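Rhodopsin (Todarodes pacificus, PDB 2Z73) detects light through bound 11-cis-retinal, whose isomerization to the all-trans form activates G-protein signalling to phospholipase C in squid vision at low light intensity. Local coordinates at residues L85-P90 with K109-I114; I131-V136 with R258-S263; S199-M204 with L283-P288. All coordinates share one frame; numbering follows the deposited sequence.

Contact 1: residues L85-P90 with K109-I114. With RET (retinal), chain D.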
# COMPACT_ATOMS: atom_id res chain seq x y z
N LEU A 85 8.22 6.77 7.41
CA LEU A 85 8.78 7.60 8.47
C LEU A 85 9.33 6.72 9.60
O LEU A 85 10.54 6.72 9.90
CB LEU A 85 7.72 8.52 9.08
CG LEU A 85 8.13 9.88 9.67
CD1 LEU A 85 7.19 10.22 10.82
CD2 LEU A 85 9.57 9.88 10.16
N VAL A 86 8.42 6.00 10.23
CA VAL A 86 8.72 5.15 11.35
C VAL A 86 9.66 3.97 11.06
O VAL A 86 10.48 3.62 11.90
CB VAL A 86 7.42 4.60 11.98
CG1 VAL A 86 7.75 3.70 13.17
CG2 VAL A 86 6.55 5.75 12.42
N ASN A 87 9.52 3.37 9.89
CA ASN A 87 10.34 2.22 9.54
C ASN A 87 11.71 2.52 8.95
O ASN A 87 12.51 1.61 8.76
CB ASN A 87 9.56 1.31 8.59
CG ASN A 87 8.42 0.58 9.29
OD1 ASN A 87 8.64 -0.35 10.05
ND2 ASN A 87 7.20 1.02 9.03
N GLY A 88 11.98 3.78 8.65
CA GLY A 88 13.27 4.12 8.07
C GLY A 88 14.16 4.89 9.01
O GLY A 88 14.84 4.31 9.87
N PHE A 89 14.16 6.21 8.84
CA PHE A 89 14.96 7.08 9.69
C PHE A 89 14.08 7.63 10.81
O PHE A 89 12.95 8.07 10.55
CB PHE A 89 15.58 8.22 8.89
CG PHE A 89 16.34 9.20 9.73
CD1 PHE A 89 15.70 10.31 10.29
CD2 PHE A 89 17.68 8.99 10.02
CE1 PHE A 89 16.39 11.18 11.13
CE2 PHE A 89 18.37 9.86 10.86
CZ PHE A 89 17.72 10.96 11.42
N PRO A 90 14.58 7.64 12.06
CA PRO A 90 15.90 7.18 12.50
C PRO A 90 15.99 5.81 13.17
O PRO A 90 17.08 5.29 13.39
CB PRO A 90 16.31 8.27 13.47
CG PRO A 90 15.03 8.43 14.23
CD PRO A 90 13.97 8.46 13.11
N LYS A 109 8.48 -2.42 19.81
CA LYS A 109 7.07 -2.78 19.72
C LYS A 109 6.35 -1.76 18.85
O LYS A 109 5.64 -2.12 17.90
CB LYS A 109 6.44 -2.82 21.11
CG LYS A 109 7.19 -3.72 22.07
CD LYS A 109 6.51 -3.78 23.41
CE LYS A 109 7.24 -4.72 24.35
NZ LYS A 109 6.45 -4.99 25.59
N VAL A 110 6.52 -0.49 19.17
CA VAL A 110 5.90 0.57 18.40
C VAL A 110 6.29 0.43 16.94
O VAL A 110 5.47 0.56 16.04
CB VAL A 110 6.34 1.96 18.90
CG1 VAL A 110 6.02 3.02 17.85
CG2 VAL A 110 5.64 2.28 20.22
N TYR A 111 7.57 0.16 16.72
CA TYR A 111 8.08 0.01 15.36
C TYR A 111 7.34 -1.11 14.65
O TYR A 111 6.69 -0.89 13.63
CB TYR A 111 9.57 -0.28 15.40
CG TYR A 111 10.22 -0.41 14.04
CD1 TYR A 111 11.08 0.58 13.56
CD2 TYR A 111 10.02 -1.55 13.26
CE1 TYR A 111 11.71 0.44 12.32
CE2 TYR A 111 10.65 -1.70 12.02
CZ TYR A 111 11.49 -0.70 11.56
OH TYR A 111 12.11 -0.84 10.34
N GLY A 112 7.45 -2.32 15.18
CA GLY A 112 6.80 -3.46 14.56
C GLY A 112 5.30 -3.31 14.40
O GLY A 112 4.75 -3.69 13.37
N PHE A 113 4.65 -2.77 15.43
CA PHE A 113 3.21 -2.56 15.44
C PHE A 113 2.76 -1.55 14.37
O PHE A 113 1.71 -1.71 13.74
CB PHE A 113 2.80 -2.08 16.83
CG PHE A 113 1.34 -1.73 16.96
CD1 PHE A 113 0.36 -2.62 16.56
CD2 PHE A 113 0.95 -0.53 17.54
CE1 PHE A 113 -0.99 -2.33 16.73
CE2 PHE A 113 -0.40 -0.22 17.71
CZ PHE A 113 -1.37 -1.13 17.31
N ILE A 114 3.55 -0.50 14.19
CA ILE A 114 3.27 0.53 13.21
C ILE A 114 3.48 -0.03 11.82
O ILE A 114 2.74 0.29 10.87
CB ILE A 114 4.19 1.74 13.42
CG1 ILE A 114 3.74 2.52 14.65
CG2 ILE A 114 4.17 2.63 12.18
CD1 ILE A 114 2.37 3.16 14.52
C1 RET D . 2.09 -10.50 6.27
C2 RET D . 1.78 -10.89 4.80
C3 RET D . 1.97 -9.79 3.77
C4 RET D . 1.25 -8.48 4.15
C5 RET D . 1.50 -8.07 5.60
C6 RET D . 1.89 -8.96 6.57
C7 RET D . 2.15 -8.53 8.01
C8 RET D . 3.26 -7.77 8.43
C9 RET D . 3.64 -7.22 9.73
C10 RET D . 4.78 -6.53 9.69
C11 RET D . 5.48 -5.77 10.72
C12 RET D . 6.66 -5.09 10.60
C13 RET D . 7.71 -4.95 9.52
C14 RET D . 8.76 -4.09 9.70
C15 RET D . 9.83 -3.91 8.71
C16 RET D . 1.22 -11.34 7.20
C17 RET D . 3.56 -10.96 6.52
C18 RET D . 1.28 -6.59 5.76
C19 RET D . 2.75 -7.41 10.94
C20 RET D . 7.53 -5.81 8.25
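Tyr-111 of helix 104-138 sets its ring beside Asn-87 in segment 85-90, close to the retinal, with the amide oxygen over one face and the hydroxyl reaching the backbone carbonyl. With CG anti to the backbone N (chi1 -178°), the ring leaves helix 104-138 toward that segment. Its OH donates to Asn-87 O, 2.9 Å away, with the hydroxyl tilted 20° from the carbonyl plane. Asn-87 OD1 stands 3.1 Å from Tyr-111 CE2, and the amide is nearly perpendicular to the ring, their planes 84° apart. The other end of that amide is committed to the preceding turn, as Asn-87 ND2 bonds to Phe-83 O. Val-86 flanks the polar pair: its O lies 3.4 Å from Tyr-111 CE1, and its CB meets Ile-114 CG2 at 3.8 Å, the two branched side chains crossing at about a right angle. The polyene runs close by, with RET C14 3.8 Å from both Asn-87 OD1 and Tyr-111 CE2. Tyr-111 OH is also bonded to Lys-305 NZ, the lysine that bears the retinylidene group in the pigment, so two polar partners grip the hydroxyl and hold the ring beside the polyene.

Contact 2: residues I131-V136 with R258-S263; sequences IDRYNV and RLAKIS. With BOG (octyl beta-D-glucopyranoside), chain C.
Arg-133, the arginine of the Asp-Arg-Tyr (D/ERY) motif at the cytoplasmic end of helix 104-138, carries this contact and lies against Leu-259, Ala-260 and Ser-263 of helix 246-286. Its CG rests near Ser-263 OG. The bend at chi2 (-58°) lays CD on Ala-260 CA at 3.5 Å, and the bend at chi3 (75°) then folds the guanidinium back toward its own helix, with NH1 3.6 Å from Leu-259 CB. There NH2 forms a salt bridge with Asp-132 OD1 at 2.7 Å, close to the guanidinium plane and on the syn side of OD1 but tilted out of the carboxylate plane; NE adds a weak bond to the same oxygen. Arg-133 NH1 turns the other way, to a salt bridge with Glu-256 of helix 246-286. This is the ionic lock of class A receptors, which ties the third transmembrane helix to the sixth and is associated with the resting state. The two helix segments run antiparallel at 153°, their axes 10.2 Å apart, and no hydrogen bond joins them. Val-136 CG1 lies on one guanidinium face, offset toward the rim, and the detergent tail covers the opposite one, with BOG C4' 3.8 Å above its centre. That alkyl chain continues to Ser-263, where BOG C8' comes within 3.5 Å of OG. Ser-263 OG donates to Leu-259 O at 3.0 Å, one turn back.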
# COMPACT_ATOMS: atom_id res chain seq x y z
N ILE A 131 -13.46 -1.57 -4.41
CA ILE A 131 -14.91 -1.62 -4.29
C ILE A 131 -15.53 -0.45 -5.04
O ILE A 131 -16.53 -0.61 -5.75
CB ILE A 131 -15.33 -1.55 -2.82
CG1 ILE A 131 -14.80 -2.78 -2.09
CG2 ILE A 131 -16.82 -1.46 -2.71
CD1 ILE A 131 -15.15 -2.82 -0.62
N ASP A 132 -14.93 0.72 -4.88
CA ASP A 132 -15.42 1.91 -5.56
C ASP A 132 -15.34 1.65 -7.06
O ASP A 132 -16.26 1.97 -7.80
CB ASP A 132 -14.57 3.13 -5.19
CG ASP A 132 -14.83 4.31 -6.08
OD1 ASP A 132 -13.97 4.62 -6.93
OD2 ASP A 132 -15.90 4.92 -5.94
N ARG A 133 -14.22 1.06 -7.49
CA ARG A 133 -14.03 0.75 -8.89
C ARG A 133 -15.15 -0.16 -9.40
O ARG A 133 -15.67 0.04 -10.50
CB ARG A 133 -12.67 0.08 -9.10
CG ARG A 133 -11.47 1.01 -8.92
CD ARG A 133 -11.51 2.22 -9.85
NE ARG A 133 -12.49 3.21 -9.39
CZ ARG A 133 -12.90 4.26 -10.10
NH1 ARG A 133 -12.42 4.49 -11.32
NH2 ARG A 133 -13.79 5.08 -9.58
N TYR A 134 -15.52 -1.14 -8.60
CA TYR A 134 -16.59 -2.06 -8.97
C TYR A 134 -17.94 -1.36 -9.08
O TYR A 134 -18.76 -1.74 -9.91
CB TYR A 134 -16.71 -3.19 -7.94
CG TYR A 134 -18.02 -3.94 -8.02
CD1 TYR A 134 -18.98 -3.81 -7.01
CD2 TYR A 134 -18.30 -4.78 -9.09
CE1 TYR A 134 -20.19 -4.50 -7.09
CE2 TYR A 134 -19.50 -5.47 -9.18
CZ TYR A 134 -20.44 -5.32 -8.17
OH TYR A 134 -21.63 -6.00 -8.26
N ASN A 135 -18.18 -0.35 -8.25
CA ASN A 135 -19.45 0.37 -8.30
C ASN A 135 -19.56 1.32 -9.49
O ASN A 135 -20.65 1.58 -9.99
CB ASN A 135 -19.67 1.18 -7.01
CG ASN A 135 -20.21 0.34 -5.88
OD1 ASN A 135 -21.19 -0.38 -6.04
ND2 ASN A 135 -19.57 0.43 -4.71
N VAL A 136 -18.43 1.84 -9.94
CA VAL A 136 -18.44 2.75 -11.07
C VAL A 136 -18.18 2.05 -12.40
O VAL A 136 -18.73 2.45 -13.42
CB VAL A 136 -17.40 3.90 -10.88
CG1 VAL A 136 -16.01 3.33 -10.66
CG2 VAL A 136 -17.40 4.82 -12.09
N ARG A 258 -9.11 3.88 -16.62
CA ARG A 258 -7.70 4.18 -16.39
C ARG A 258 -7.35 4.13 -14.90
O ARG A 258 -6.32 3.58 -14.51
CB ARG A 258 -7.32 5.55 -16.95
CG ARG A 258 -5.82 5.76 -16.97
CD ARG A 258 -5.42 7.12 -17.48
NE ARG A 258 -3.96 7.24 -17.58
CZ ARG A 258 -3.26 6.93 -18.67
NH1 ARG A 258 -1.94 7.07 -18.66
NH2 ARG A 258 -3.87 6.52 -19.77
N LEU A 259 -8.21 4.72 -14.07
CA LEU A 259 -7.99 4.74 -12.64
C LEU A 259 -8.06 3.32 -12.08
O LEU A 259 -7.29 2.96 -11.19
CB LEU A 259 -9.04 5.63 -11.94
CG LEU A 259 -8.84 7.15 -11.80
CD1 LEU A 259 -7.51 7.42 -11.13
CD2 LEU A 259 -8.91 7.83 -13.15
N ALA A 260 -8.99 2.53 -12.60
CA ALA A 260 -9.15 1.15 -12.16
C ALA A 260 -7.85 0.43 -12.46
O ALA A 260 -7.34 -0.34 -11.64
CB ALA A 260 -10.30 0.49 -12.88
N LYS A 261 -7.32 0.67 -13.65
CA LYS A 261 -6.07 0.07 -14.05
C LYS A 261 -5.01 0.45 -13.01
O LYS A 261 -4.37 -0.42 -12.43
CB LYS A 261 -5.66 0.57 -15.43
CG LYS A 261 -6.33 -0.15 -16.59
CD LYS A 261 -6.02 0.54 -17.91
CE LYS A 261 -6.41 -0.32 -19.10
NZ LYS A 261 -7.84 -0.74 -19.06
N ILE A 262 -4.86 1.75 -12.77
CA ILE A 262 -3.90 2.23 -11.78
C ILE A 262 -4.00 1.42 -10.49
O ILE A 262 -3.00 0.90 -9.98
CB ILE A 262 -4.13 3.71 -11.43
CG1 ILE A 262 -4.03 4.57 -12.69
CG2 ILE A 262 -3.10 4.18 -10.41
CD1 ILE A 262 -4.38 6.02 -12.46
N SER A 263 -5.22 1.34 -9.95
CA SER A 263 -5.49 0.61 -8.71
C SER A 263 -4.85 -0.76 -8.71
O SER A 263 -4.28 -1.19 -7.71
CB SER A 263 -6.99 0.43 -8.53
OG SER A 263 -7.66 1.66 -8.54
C1 BOG C . -13.29 10.45 -10.30
O1 BOG C . -12.87 9.19 -10.00
C2 BOG C . -12.67 10.65 -11.65
O2 BOG C . -11.19 10.56 -11.63
C3 BOG C . -13.14 11.99 -11.99
O3 BOG C . -12.58 12.17 -13.24
C4 BOG C . -14.72 12.03 -11.98
O4 BOG C . -15.18 13.31 -12.30
C5 BOG C . -15.28 11.82 -10.64
O5 BOG C . -14.80 10.51 -10.33
C6 BOG C . -16.87 11.84 -10.63
O6 BOG C . -17.37 11.63 -9.20
C1' BOG C . -12.57 9.35 -8.64
C2' BOG C . -12.46 7.96 -8.23
C3' BOG C . -11.09 7.93 -7.65
C4' BOG C . -10.66 6.64 -8.06
C5' BOG C . -9.45 6.38 -7.23
C6' BOG C . -8.72 5.50 -8.08
C7' BOG C . -7.49 5.31 -7.30
C8' BOG C . -6.54 5.02 -8.33

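Contact 3: residues S199-M204 with L283-P288; sequences SNILCM and LAQFGP
Ile-201, near the extracellular start of helix 195-224, sends its CD1 methyl to the carboxamide arm of Gln-285 on helix 246-286. The methyl sits 3.6 Å from Gln-285 CD and 3.7 Å from Gln-285 CG, with both amide heteroatoms little farther off. Gln-285 reaches across with CG anti to the backbone N (chi1 174°) and then bends at chi2 (69°), while its NE2 is held by the carbonyls of Ser-192 and Tyr-190, ahead of helix 195-224. The contact thus joins the extracellular ends of the fifth and sixth transmembrane helices of the opsin bundle, and Arg-198 adds a hydrogen bond to Gln-285 O. One residue on, Leu-202 directs CD2 at the ring edge of Phe-286, 3.8 Å from CZ and near the ring plane, an apolar touch at the protein surface. The Phe-286 ring is backed on one face by Gln-285 CG, 3.9 Å above its centre. With an alanine in place of Gln-285, the carbonyls of Ser-192 and Tyr-190 would probably lose this donor, Ile-201 CD1 the arm it packs on, and the Phe-286 ring the methylene over its face. Met-204, farther along the helix, touches the retinal.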
# COMPACT_ATOMS: atom_id res chain seq x y z
N SER A 199 -1.41 -18.79 16.26
CA SER A 199 -2.77 -18.35 15.97
C SER A 199 -2.76 -16.90 15.49
O SER A 199 -3.47 -16.53 14.56
CB SER A 199 -3.68 -18.49 17.20
OG SER A 199 -3.12 -17.86 18.34
N ASN A 200 -1.93 -16.08 16.14
CA ASN A 200 -1.83 -14.68 15.76
C ASN A 200 -1.25 -14.58 14.35
O ASN A 200 -1.67 -13.73 13.57
CB ASN A 200 -0.96 -13.92 16.75
CG ASN A 200 -0.95 -12.43 16.47
OD1 ASN A 200 0.07 -11.86 16.09
ND2 ASN A 200 -2.10 -11.78 16.67
N ILE A 201 -0.28 -15.43 14.03
CA ILE A 201 0.29 -15.41 12.69
C ILE A 201 -0.80 -15.80 11.70
O ILE A 201 -1.03 -15.10 10.71
CB ILE A 201 1.45 -16.42 12.53
CG1 ILE A 201 2.66 -15.95 13.32
CG2 ILE A 201 1.79 -16.58 11.06
CD1 ILE A 201 3.85 -16.85 13.23
N LEU A 202 -1.47 -16.91 11.96
CA LEU A 202 -2.53 -17.36 11.07
C LEU A 202 -3.59 -16.28 10.89
O LEU A 202 -4.15 -16.11 9.80
CB LEU A 202 -3.17 -18.64 11.62
CG LEU A 202 -2.21 -19.83 11.68
CD1 LEU A 202 -2.88 -20.99 12.37
CD2 LEU A 202 -1.76 -20.21 10.27
N CYS A 203 -3.84 -15.53 11.95
CA CYS A 203 -4.81 -14.44 11.90
C CYS A 203 -4.30 -13.30 11.02
O CYS A 203 -5.06 -12.72 10.23
CB CYS A 203 -5.10 -13.92 13.30
SG CYS A 203 -6.33 -14.86 14.21
N MET A 204 -3.02 -12.98 11.18
CA MET A 204 -2.41 -11.91 10.40
C MET A 204 -2.51 -12.22 8.92
O MET A 204 -3.04 -11.43 8.14
CB MET A 204 -0.95 -11.71 10.79
CG MET A 204 -0.74 -10.80 11.99
SD MET A 204 0.99 -10.50 12.33
CE MET A 204 0.86 -9.37 13.70
N LEU A 283 7.91 -20.09 6.22
CA LEU A 283 8.88 -21.18 6.28
C LEU A 283 9.42 -21.27 7.70
O LEU A 283 9.57 -22.35 8.25
CB LEU A 283 10.05 -20.92 5.31
CG LEU A 283 9.90 -21.34 3.85
CD1 LEU A 283 8.58 -20.84 3.26
CD2 LEU A 283 11.08 -20.80 3.07
N ALA A 284 9.70 -20.11 8.29
CA ALA A 284 10.24 -20.06 9.64
C ALA A 284 9.24 -20.58 10.67
O ALA A 284 9.63 -21.09 11.72
CB ALA A 284 10.64 -18.63 9.98
N GLN A 285 7.95 -20.45 10.37
CA GLN A 285 6.93 -20.89 11.31
C GLN A 285 6.39 -22.29 11.01
O GLN A 285 5.80 -22.93 11.89
CB GLN A 285 5.77 -19.88 11.30
CG GLN A 285 4.55 -20.28 12.13
CD GLN A 285 4.82 -20.25 13.62
OE1 GLN A 285 3.95 -20.57 14.42
NE2 GLN A 285 6.03 -19.87 14.00
N PHE A 286 6.59 -22.76 9.78
CA PHE A 286 6.08 -24.07 9.40
C PHE A 286 7.07 -24.97 8.67
O PHE A 286 6.85 -26.18 8.59
CB PHE A 286 4.85 -23.91 8.51
CG PHE A 286 3.67 -23.31 9.21
CD1 PHE A 286 3.05 -22.18 8.70
CD2 PHE A 286 3.14 -23.90 10.35
CE1 PHE A 286 1.93 -21.65 9.31
CE2 PHE A 286 2.02 -23.38 10.97
CZ PHE A 286 1.40 -22.25 10.44
N GLY A 287 8.15 -24.40 8.15
CA GLY A 287 9.11 -25.21 7.42
C GLY A 287 10.52 -25.23 7.99
O GLY A 287 10.72 -25.11 9.20
N PRO A 288 11.53 -25.40 7.12
CA PRO A 288 12.95 -25.45 7.50
C PRO A 288 13.48 -24.12 8.04
O PRO A 288 13.93 -23.27 7.28
CB PRO A 288 13.65 -25.84 6.20
CG PRO A 288 12.60 -26.59 5.46
CD PRO A 288 11.37 -25.77 5.71

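How the contacts relate
All three contacts lie in one seven-helix bundle. Contact 1 joins helices 70-87 and 104-138, contact 2 helices 104-138 and 246-286, and contact 3 helices 195-224 and 246-286. Contact 1 closes before the other two open, whereas the segments of contacts 2 and 3 alternate along the chain. The centres of contacts 1 and 3 are about 22 Å apart, both toward the extracellular side and near the retinal. Contact 2 lies toward the cytoplasmic ends of its helices, its centre about 31 Å from that of contact 1 and about 33 Å from that of contact 3. Helices 104-138 and 246-286 therefore span from the chromophore end to the ionic lock, consistent with light-driven changes reaching the G-protein side.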